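Local coordinates for annexin (Schistosoma mansoni, PDB 4MDU), which binds acidic phospholipid membranes in a calcium-dependent manner, aggregates liposomes when calcium is present and is likely to promote membrane fusion, at residues Ile62-Thr67 with Cys103-Asp108; Arg99-Gln104 with Arg353-Leu358; Pro110-Lys115 with Leu316-Glu321. One frame throughout, in Å; residues are numbered along the deposited sequence.

How the contacts relate
All three contacts are buried, with no hydrogen bond between their segments. Contacts 1 and 2 both use helix 96-106. Their ranges overlap at C103 and Q104, but contact 1 touches through L105 and I106, contact 2 through V101. Contact 1 joins parts of the first annexin repeat. Contact 2 joins that repeat to the fourth. R65 of contact 1 probably hydrogen-bonds to V357 O of contact 2. Contact 3 lies nearest the centre of the chain, where repeats 2 and 4 meet. Contact 1 lays one leucine over the start of a turn, contact 2 sets a valine against a threonine, and contact 3 relies on a methionine to span widely spaced helices. Q104 ties helix 96-106 to contact 3.

Contact 1 (Ile62-Thr67 with Cys103-Asp108); sequences ILARRT and CQLIVD
L105 is the first residue of 103-108 to touch the other segment, at L63 and A64. Its CB points toward the C-terminal end of helix 56-63, and CG lies 4.1 Å from L63 O. The branch CD2 rests on the L63-A64 peptide, 4.1 Å from A64 N. The same methyl meets both neighbouring side chains, at 4.3 Å from L63 CB and 4.2 Å from A64 CB. One leucine tip therefore covers the start of the type I beta turn L63-R66. One residue earlier, I62 O accepts R65 N at 2.8 Å as the helix ends. I106 follows and meets L63 alone, through its CG2 methyl at 4.1 Å from L63 CD2. The I106 chi1 of 30° is well off a staggered value. It directs the longer CG1 arm away from L63, and CG2 makes the contact. D108 sits at the N-cap position of helix 109-122, and its carboxylate bonds to S7, N68 and E8 N.

The carbonyls of L105 and I106 are met from helix 68-82. L105 O accepts R71 NE and I106 O accepts Q72 NE2. T67 is the N-cap of that same helix. The contact lies among the helices of the first annexin repeat. L63 and I106 also pack on L90 of helix 86-93, and L63 on L45 of helix 38-48. A64 packs on T354, V357 and L358 of helix 349-358, and L105 on T354.

Contact 2 (Arg99-Gln104 with Arg353-Leu358); sequences RKVLCQ and RTLCVL
V101 meets T354 and L355 where the first and fourth annexin repeats pack together. This pairing is a feature of the annexin fold, in which repeats 1 and 4 form one module and repeats 2 and 3 the other. The segments are 249 residues apart in sequence. They lie on helix 96-106 and helix 349-358.

The apolar contact is carried by three residues. V101 and T354 point at each other and meet tip to tip, with their CA atoms 7.6 Å apart. V101 CG2 is 4.0 Å from T354 CG2, and V101 CG1 is 4.0 Å from T354 CB. V101 CG1 sits between its own backbone N and carbonyl carbon (chi1 69°), which lets both valine methyls face the threonine. L355 comes in from beside T354. Its CB does not point at V101, but the branch CD2 reaches back to within 4.1 Å of V101 CG2. L355 also packs on L312 and M313 of helix 311-320.

No polar bond links the segments. The hydroxyl of T354 is bonded within its own helix, to D350 O one turn back. Its chi1 of -58° sets OG1 beside the backbone N, where that carbonyl can be reached, and turns CG2 to the valine. A buried hydroxyl is thus satisfied without help from helix 96-106. T354 packs further on F98 of that helix and on I60 of helix 56-63.

The L355 side chain is about 7 Å from those of D346 and M302, residues of the calcium sites in the fourth repeat. The nearest approach of the two segments is V101 CG1 to T354 OG1, 3.9 Å.

Contact 3 (Pro110-Lys115 with Leu316-Glu321); sequences PYMLAK and LITRSE
M112 reaches across to I317 and T318, and L113 adds a smaller touch on T318. The segments lie on helix 109-122 and helix 311-320. Their axes run roughly antiparallel, at 144°, and approach to 12.0 Å at the closest. The helices are too far apart for backbone contact. Only side chains meet: the ends of M112 and L113 against the gamma methyls of I317 and T318.

The apolar contacts all use methyl groups. M112 CE lies 3.8 Å from I317 CG2 and 4.3 Å from T318 CG2. The methionine leaves its helix with CG opposite the backbone N (chi1 -172°). It then bends at chi2 and chi3, which brings the terminal methyl to the pair. L113 CD2 sits 4.4 Å from T318 CG2. Q104 of helix 96-106 packs on both M112 and I317, and L105 also packs on I317.

The polar bonds stay within the second helix or go to other neighbours. S320 OG donates to I317 O at 2.6 Å, with the donor 37° above the carbonyl plane. T318 OG1 bonds back to R314 O and L315 O, which leaves its CG2 for the contact. E321 OE1 accepts N68 N of helix 68-82.

The contact joins repeats 2 and 4 close to the centre of the chain. In annexins these repeats belong to the two modules that face each other around the central pore. The chemistry here is purely van der Waals. T318 OG1 is engaged within its own helix, only methyls meet M112 and L113, and no directed bond crosses.

Contact 1 (Ile62-Thr67 with Cys103-Asp108)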
loop_
_atom_site.group_PDB
_atom_site.type_symbol
_atom_site.label_atom_id
_atom_site.label_comp_id
_atom_site.label_asym_id
_atom_site.label_seq_id
_atom_site.Cartn_x
_atom_site.Cartn_y
_atom_site.Cartn_z
ATOM N N ILE B 62 -18.305 8.259 30.788
ATOM C CA ILE B 62 -17.204 8.178 31.736
ATOM C C ILE B 62 -15.944 7.731 30.989
ATOM O O ILE B 62 -15.007 8.513 30.800
ATOM C CB ILE B 62 -17.517 7.187 32.876
ATOM C CG1 ILE B 62 -18.646 7.707 33.760
ATOM C CG2 ILE B 62 -16.292 6.933 33.735
ATOM C CD1 ILE B 62 -18.956 6.760 34.910
ATOM N N LEU B 63 -15.955 6.474 30.548
ATOM C CA LEU B 63 -14.796 5.816 29.959
ATOM C C LEU B 63 -14.242 6.538 28.740
ATOM O O LEU B 63 -13.026 6.645 28.593
ATOM C CB LEU B 63 -15.134 4.363 29.619
ATOM C CG LEU B 63 -15.432 3.476 30.831
ATOM C CD1 LEU B 63 -15.938 2.107 30.392
ATOM C CD2 LEU B 63 -14.186 3.349 31.719
ATOM N N ALA B 64 -15.123 7.044 27.877
ATOM C CA ALA B 64 -14.698 7.813 26.703
ATOM C C ALA B 64 -14.406 9.292 27.020
ATOM O O ALA B 64 -14.140 10.095 26.112
ATOM C CB ALA B 64 -15.729 7.698 25.584
ATOM N N ARG B 65 -14.485 9.653 28.297
ATOM C CA ARG B 65 -14.058 10.984 28.746
ATOM C C ARG B 65 -12.903 10.961 29.765
ATOM O O ARG B 65 -12.695 11.930 30.486
ATOM C CB ARG B 65 -15.237 11.769 29.317
ATOM C CG ARG B 65 -16.349 12.101 28.292
ATOM C CD ARG B 65 -15.786 12.777 27.030
ATOM N NE ARG B 65 -14.947 13.925 27.350
ATOM C CZ ARG B 65 -13.981 14.393 26.564
ATOM N NH1 ARG B 65 -13.733 13.821 25.387
ATOM N NH2 ARG B 65 -13.256 15.438 26.954
ATOM N N ARG B 66 -12.154 9.865 29.814
ATOM C CA ARG B 66 -10.996 9.750 30.716
ATOM C C ARG B 66 -9.748 9.334 29.938
ATOM O O ARG B 66 -9.852 8.662 28.918
ATOM C CB ARG B 66 -11.268 8.712 31.814
ATOM C CG ARG B 66 -12.546 8.947 32.641
ATOM C CD ARG B 66 -12.385 10.062 33.699
ATOM N NE ARG B 66 -13.574 10.135 34.551
ATOM C CZ ARG B 66 -14.642 10.888 34.281
ATOM N NH1 ARG B 66 -14.646 11.661 33.196
ATOM N NH2 ARG B 66 -15.701 10.876 35.091
ATOM N N THR B 67 -8.563 9.713 30.419
ATOM C CA THR B 67 -7.341 9.274 29.767
ATOM C C THR B 67 -7.132 7.805 30.092
ATOM O O THR B 67 -7.782 7.253 30.993
ATOM C CB THR B 67 -6.127 10.011 30.305
ATOM O OG1 THR B 67 -5.902 9.589 31.653
ATOM C CG2 THR B 67 -6.345 11.509 30.281
ATOM N N CYS B 103 -13.774 -2.690 24.690
ATOM C CA CYS B 103 -12.639 -3.510 25.045
ATOM C C CYS B 103 -11.349 -2.808 24.656
ATOM O O CYS B 103 -10.387 -2.855 25.399
ATOM C CB CYS B 103 -12.734 -4.911 24.440
ATOM S SG CYS B 103 -13.851 -6.025 25.353
ATOM N N GLN B 104 -11.331 -2.138 23.510
ATOM C CA GLN B 104 -10.140 -1.382 23.131
ATOM C C GLN B 104 -9.863 -0.334 24.196
ATOM O O GLN B 104 -8.728 -0.119 24.598
ATOM C CB GLN B 104 -10.325 -0.735 21.759
ATOM C CG GLN B 104 -10.563 -1.757 20.664
ATOM C CD GLN B 104 -9.486 -2.821 20.648
ATOM O OE1 GLN B 104 -8.310 -2.523 20.408
ATOM N NE2 GLN B 104 -9.873 -4.069 20.921
ATOM N N LEU B 105 -10.935 0.272 24.687
ATOM C CA LEU B 105 -10.874 1.349 25.663
ATOM C C LEU B 105 -10.431 0.975 27.099
ATOM O O LEU B 105 -9.648 1.719 27.695
ATOM C CB LEU B 105 -12.235 2.059 25.672
ATOM C CG LEU B 105 -12.442 3.542 25.988
ATOM C CD1 LEU B 105 -11.410 4.495 25.369
ATOM C CD2 LEU B 105 -13.851 3.918 25.554
ATOM N N ILE B 106 -10.924 -0.122 27.689
ATOM C CA ILE B 106 -10.546 -0.381 29.094
ATOM C C ILE B 106 -9.234 -1.125 29.247
ATOM O O ILE B 106 -8.811 -1.400 30.363
ATOM C CB ILE B 106 -11.573 -1.184 29.950
ATOM C CG1 ILE B 106 -12.347 -2.138 29.078
ATOM C CG2 ILE B 106 -12.404 -0.268 30.881
ATOM C CD1 ILE B 106 -11.475 -3.152 28.471
ATOM N N VAL B 107 -8.619 -1.480 28.129
ATOM C CA VAL B 107 -7.331 -2.141 28.151
ATOM C C VAL B 107 -6.217 -1.101 28.116
ATOM O O VAL B 107 -6.331 -0.095 27.418
ATOM C CB VAL B 107 -7.223 -3.130 26.981
ATOM C CG1 VAL B 107 -5.786 -3.354 26.602
ATOM C CG2 VAL B 107 -7.908 -4.443 27.366
ATOM N N ASP B 108 -5.158 -1.331 28.893
ATOM C CA ASP B 108 -4.018 -0.421 28.939
ATOM C C ASP B 108 -3.532 -0.167 27.516
ATOM O O ASP B 108 -3.410 -1.107 26.712
ATOM C CB ASP B 108 -2.886 -1.031 29.799
ATOM C CG ASP B 108 -1.799 -0.026 30.149
ATOM O OD1 ASP B 108 -2.073 1.202 30.117
ATOM O OD2 ASP B 108 -0.667 -0.473 30.465
#

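Contact 2 (Arg99-Gln104 with Arg353-Leu358)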
loop_
_atom_site.group_PDB
_atom_site.type_symbol
_atom_site.label_atom_id
_atom_site.label_comp_id
_atom_site.label_asym_id
_atom_site.label_seq_id
_atom_site.Cartn_x
_atom_site.Cartn_y
_atom_site.Cartn_z
ATOM N N ARG B 99 -19.390 -3.464 22.530
ATOM C CA ARG B 99 -18.442 -4.270 23.303
ATOM C C ARG B 99 -17.020 -4.175 22.728
ATOM O O ARG B 99 -16.055 -4.011 23.471
ATOM C CB ARG B 99 -18.902 -5.727 23.383
ATOM C CG ARG B 99 -18.036 -6.600 24.268
ATOM C CD ARG B 99 -18.800 -7.823 24.763
ATOM N NE ARG B 99 -18.996 -8.833 23.722
ATOM C CZ ARG B 99 -19.582 -10.013 23.923
ATOM N NH1 ARG B 99 -20.046 -10.335 25.124
ATOM N NH2 ARG B 99 -19.711 -10.870 22.921
ATOM N N LYS B 100 -16.902 -4.268 21.408
ATOM C CA LYS B 100 -15.611 -4.130 20.746
ATOM C C LYS B 100 -14.907 -2.845 21.180
ATOM O O LYS B 100 -13.778 -2.867 21.662
ATOM C CB LYS B 100 -15.784 -4.113 19.228
ATOM C CG LYS B 100 -15.528 -5.425 18.537
ATOM C CD LYS B 100 -16.808 -6.206 18.335
ATOM C CE LYS B 100 -16.532 -7.487 17.559
ATOM N NZ LYS B 100 -15.772 -7.195 16.308
ATOM N N VAL B 101 -15.578 -1.716 21.017
ATOM C CA VAL B 101 -14.907 -0.460 21.272
ATOM C C VAL B 101 -14.620 -0.328 22.769
ATOM O O VAL B 101 -13.587 0.222 23.174
ATOM C CB VAL B 101 -15.700 0.748 20.705
ATOM C CG1 VAL B 101 -16.990 0.959 21.474
ATOM C CG2 VAL B 101 -14.833 2.006 20.735
ATOM N N LEU B 102 -15.519 -0.853 23.592
ATOM C CA LEU B 102 -15.307 -0.829 25.033
ATOM C C LEU B 102 -14.052 -1.623 25.422
ATOM O O LEU B 102 -13.350 -1.280 26.372
ATOM C CB LEU B 102 -16.508 -1.391 25.775
ATOM C CG LEU B 102 -17.712 -0.468 25.949
ATOM C CD1 LEU B 102 -18.818 -1.170 26.732
ATOM C CD2 LEU B 102 -17.306 0.827 26.637
ATOM N N CYS B 103 -13.774 -2.690 24.690
ATOM C CA CYS B 103 -12.639 -3.510 25.045
ATOM C C CYS B 103 -11.349 -2.808 24.656
ATOM O O CYS B 103 -10.387 -2.855 25.399
ATOM C CB CYS B 103 -12.734 -4.911 24.440
ATOM S SG CYS B 103 -13.851 -6.025 25.353
ATOM N N GLN B 104 -11.331 -2.138 23.510
ATOM C CA GLN B 104 -10.140 -1.382 23.131
ATOM C C GLN B 104 -9.863 -0.334 24.196
ATOM O O GLN B 104 -8.728 -0.119 24.598
ATOM C CB GLN B 104 -10.325 -0.735 21.759
ATOM C CG GLN B 104 -10.563 -1.757 20.664
ATOM C CD GLN B 104 -9.486 -2.821 20.648
ATOM O OE1 GLN B 104 -8.310 -2.523 20.408
ATOM N NE2 GLN B 104 -9.873 -4.069 20.921
ATOM N N ARG B 353 -21.520 6.408 19.029
ATOM C CA ARG B 353 -21.689 7.324 20.143
ATOM C C ARG B 353 -20.399 7.397 20.956
ATOM O O ARG B 353 -19.955 8.480 21.343
ATOM C CB ARG B 353 -22.853 6.862 21.016
ATOM C CG ARG B 353 -23.289 7.858 22.075
ATOM C CD ARG B 353 -24.084 9.031 21.473
ATOM N NE ARG B 353 -23.452 10.259 21.906
ATOM C CZ ARG B 353 -22.958 11.195 21.106
ATOM N NH1 ARG B 353 -23.066 11.116 19.785
ATOM N NH2 ARG B 353 -22.393 12.252 21.656
ATOM N N THR B 354 -19.793 6.243 21.199
ATOM C CA THR B 354 -18.521 6.201 21.915
ATOM C C THR B 354 -17.453 7.018 21.191
ATOM O O THR B 354 -16.770 7.820 21.806
ATOM C CB THR B 354 -18.010 4.765 22.105
ATOM O OG1 THR B 354 -18.988 3.985 22.810
ATOM C CG2 THR B 354 -16.699 4.784 22.902
ATOM N N LEU B 355 -17.322 6.824 19.881
ATOM C CA LEU B 355 -16.329 7.574 19.111
ATOM C C LEU B 355 -16.581 9.077 19.194
ATOM O O LEU B 355 -15.637 9.865 19.314
ATOM C CB LEU B 355 -16.323 7.132 17.649
ATOM C CG LEU B 355 -16.045 5.651 17.366
ATOM C CD1 LEU B 355 -15.917 5.432 15.878
ATOM C CD2 LEU B 355 -14.772 5.167 18.083
ATOM N N CYS B 356 -17.853 9.475 19.122
ATOM C CA CYS B 356 -18.204 10.896 19.167
ATOM C C CYS B 356 -17.810 11.514 20.505
ATOM O O CYS B 356 -17.366 12.660 20.564
ATOM C CB CYS B 356 -19.712 11.096 18.891
ATOM S SG CYS B 356 -20.119 10.706 17.166
ATOM N N VAL B 357 -17.971 10.752 21.578
ATOM C CA VAL B 357 -17.676 11.261 22.904
ATOM C C VAL B 357 -16.161 11.428 23.085
ATOM O O VAL B 357 -15.711 12.390 23.679
ATOM C CB VAL B 357 -18.267 10.351 23.974
ATOM C CG1 VAL B 357 -17.713 10.685 25.369
ATOM C CG2 VAL B 357 -19.773 10.479 23.950
ATOM N N LEU B 358 -15.388 10.500 22.537
ATOM C CA LEU B 358 -13.942 10.635 22.542
ATOM C C LEU B 358 -13.527 11.993 21.965
ATOM O O LEU B 358 -12.615 12.625 22.481
ATOM C CB LEU B 358 -13.279 9.492 21.768
ATOM C CG LEU B 358 -13.289 8.098 22.395
ATOM C CD1 LEU B 358 -12.766 7.083 21.386
ATOM C CD2 LEU B 358 -12.454 8.054 23.676
#

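Contact 3 (Pro110-Lys115 with Leu316-Glu321)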
loop_
_atom_site.group_PDB
_atom_site.type_symbol
_atom_site.label_atom_id
_atom_site.label_comp_id
_atom_site.label_asym_id
_atom_site.label_seq_id
_atom_site.Cartn_x
_atom_site.Cartn_y
_atom_site.Cartn_z
ATOM N N PRO B 110 -0.718 0.221 25.905
ATOM C CA PRO B 110 0.281 -0.677 25.317
ATOM C C PRO B 110 -0.247 -2.073 24.984
ATOM O O PRO B 110 0.154 -2.628 23.965
ATOM C CB PRO B 110 1.392 -0.744 26.390
ATOM C CG PRO B 110 0.801 -0.124 27.627
ATOM C CD PRO B 110 -0.239 0.846 27.153
ATOM N N TYR B 111 -1.119 -2.642 25.807
ATOM C CA TYR B 111 -1.671 -3.965 25.477
ATOM C C TYR B 111 -2.574 -3.858 24.243
ATOM O O TYR B 111 -2.555 -4.689 23.310
ATOM C CB TYR B 111 -2.473 -4.510 26.655
ATOM C CG TYR B 111 -2.880 -5.956 26.491
ATOM C CD1 TYR B 111 -4.111 -6.303 25.950
ATOM C CD2 TYR B 111 -2.028 -6.980 26.880
ATOM C CE1 TYR B 111 -4.482 -7.630 25.804
ATOM C CE2 TYR B 111 -2.388 -8.306 26.731
ATOM C CZ TYR B 111 -3.615 -8.625 26.193
ATOM O OH TYR B 111 -3.960 -9.951 26.060
ATOM N N MET B 112 -3.374 -2.811 24.234
ATOM C CA MET B 112 -4.248 -2.582 23.090
ATOM C C MET B 112 -3.432 -2.494 21.800
ATOM O O MET B 112 -3.771 -3.114 20.795
ATOM C CB MET B 112 -5.096 -1.329 23.304
ATOM C CG MET B 112 -6.163 -1.152 22.244
ATOM S SD MET B 112 -5.566 0.049 21.077
ATOM C CE MET B 112 -6.164 1.475 21.934
ATOM N N LEU B 113 -2.330 -1.756 21.829
ATOM C CA LEU B 113 -1.530 -1.638 20.622
ATOM C C LEU B 113 -0.898 -2.983 20.291
ATOM O O LEU B 113 -0.832 -3.386 19.119
ATOM C CB LEU B 113 -0.490 -0.521 20.739
ATOM C CG LEU B 113 -1.118 0.868 20.845
ATOM C CD1 LEU B 113 -0.024 1.908 21.035
ATOM C CD2 LEU B 113 -1.974 1.175 19.615
ATOM N N ALA B 114 -0.451 -3.703 21.310
ATOM C CA ALA B 114 0.216 -4.983 21.044
ATOM C C ALA B 114 -0.757 -5.989 20.403
ATOM O O ALA B 114 -0.404 -6.698 19.474
ATOM C CB ALA B 114 0.883 -5.559 22.318
ATOM N N LYS B 115 -1.989 -6.034 20.884
ATOM C CA LYS B 115 -2.966 -6.928 20.278
ATOM C C LYS B 115 -3.175 -6.624 18.785
ATOM O O LYS B 115 -3.166 -7.529 17.953
ATOM C CB LYS B 115 -4.288 -6.883 21.040
ATOM C CG LYS B 115 -4.710 -8.233 21.625
ATOM C CD LYS B 115 -6.093 -8.151 22.270
ATOM C CE LYS B 115 -6.534 -9.482 22.852
ATOM N NZ LYS B 115 -7.908 -9.412 23.435
ATOM N N LEU B 316 -8.588 7.335 17.165
ATOM C CA LEU B 316 -9.382 8.201 18.039
ATOM C C LEU B 316 -9.019 8.030 19.521
ATOM O O LEU B 316 -8.771 9.006 20.234
ATOM C CB LEU B 316 -10.868 7.914 17.820
ATOM C CG LEU B 316 -11.602 8.885 16.884
ATOM C CD1 LEU B 316 -10.627 9.662 15.991
ATOM C CD2 LEU B 316 -12.675 8.171 16.072
ATOM N N ILE B 317 -9.017 6.788 19.984
ATOM C CA ILE B 317 -8.659 6.482 21.364
ATOM C C ILE B 317 -7.287 7.066 21.713
ATOM O O ILE B 317 -7.137 7.785 22.706
ATOM C CB ILE B 317 -8.658 4.948 21.595
ATOM C CG1 ILE B 317 -10.098 4.417 21.442
ATOM C CG2 ILE B 317 -8.050 4.580 22.957
ATOM C CD1 ILE B 317 -10.200 2.919 21.382
ATOM N N THR B 318 -6.301 6.791 20.870
ATOM C CA THR B 318 -4.931 7.197 21.171
ATOM C C THR B 318 -4.718 8.709 21.024
ATOM O O THR B 318 -4.118 9.343 21.902
ATOM C CB THR B 318 -3.874 6.404 20.343
ATOM O OG1 THR B 318 -4.215 6.449 18.949
ATOM C CG2 THR B 318 -3.841 4.955 20.784
ATOM N N ARG B 319 -5.207 9.290 19.930
ATOM C CA ARG B 319 -4.950 10.713 19.678
ATOM C C ARG B 319 -5.715 11.613 20.630
ATOM O O ARG B 319 -5.368 12.778 20.830
ATOM C CB ARG B 319 -5.276 11.072 18.238
ATOM C CG ARG B 319 -4.274 10.487 17.283
ATOM C CD ARG B 319 -2.920 11.118 17.600
ATOM N NE ARG B 319 -1.943 10.089 17.812
ATOM C CZ ARG B 319 -0.653 10.288 18.040
ATOM N NH1 ARG B 319 -0.126 11.511 18.115
ATOM N NH2 ARG B 319 0.108 9.230 18.188
ATOM N N SER B 320 -6.753 11.050 21.231
ATOM C CA SER B 320 -7.658 11.830 22.054
ATOM C C SER B 320 -6.925 12.543 23.182
ATOM O O SER B 320 -7.246 13.682 23.517
ATOM C CB SER B 320 -8.776 10.942 22.607
ATOM O OG SER B 320 -8.274 9.951 23.477
ATOM N N GLU B 321 -5.947 11.869 23.777
ATOM C CA GLU B 321 -5.245 12.465 24.897
ATOM C C GLU B 321 -3.947 13.129 24.454
ATOM O O GLU B 321 -3.169 13.563 25.289
ATOM C CB GLU B 321 -5.026 11.466 26.054
ATOM C CG GLU B 321 -4.334 10.164 25.698
ATOM C CD GLU B 321 -4.253 9.206 26.893
ATOM O OE1 GLU B 321 -5.248 8.489 27.157
ATOM O OE2 GLU B 321 -3.202 9.181 27.578
#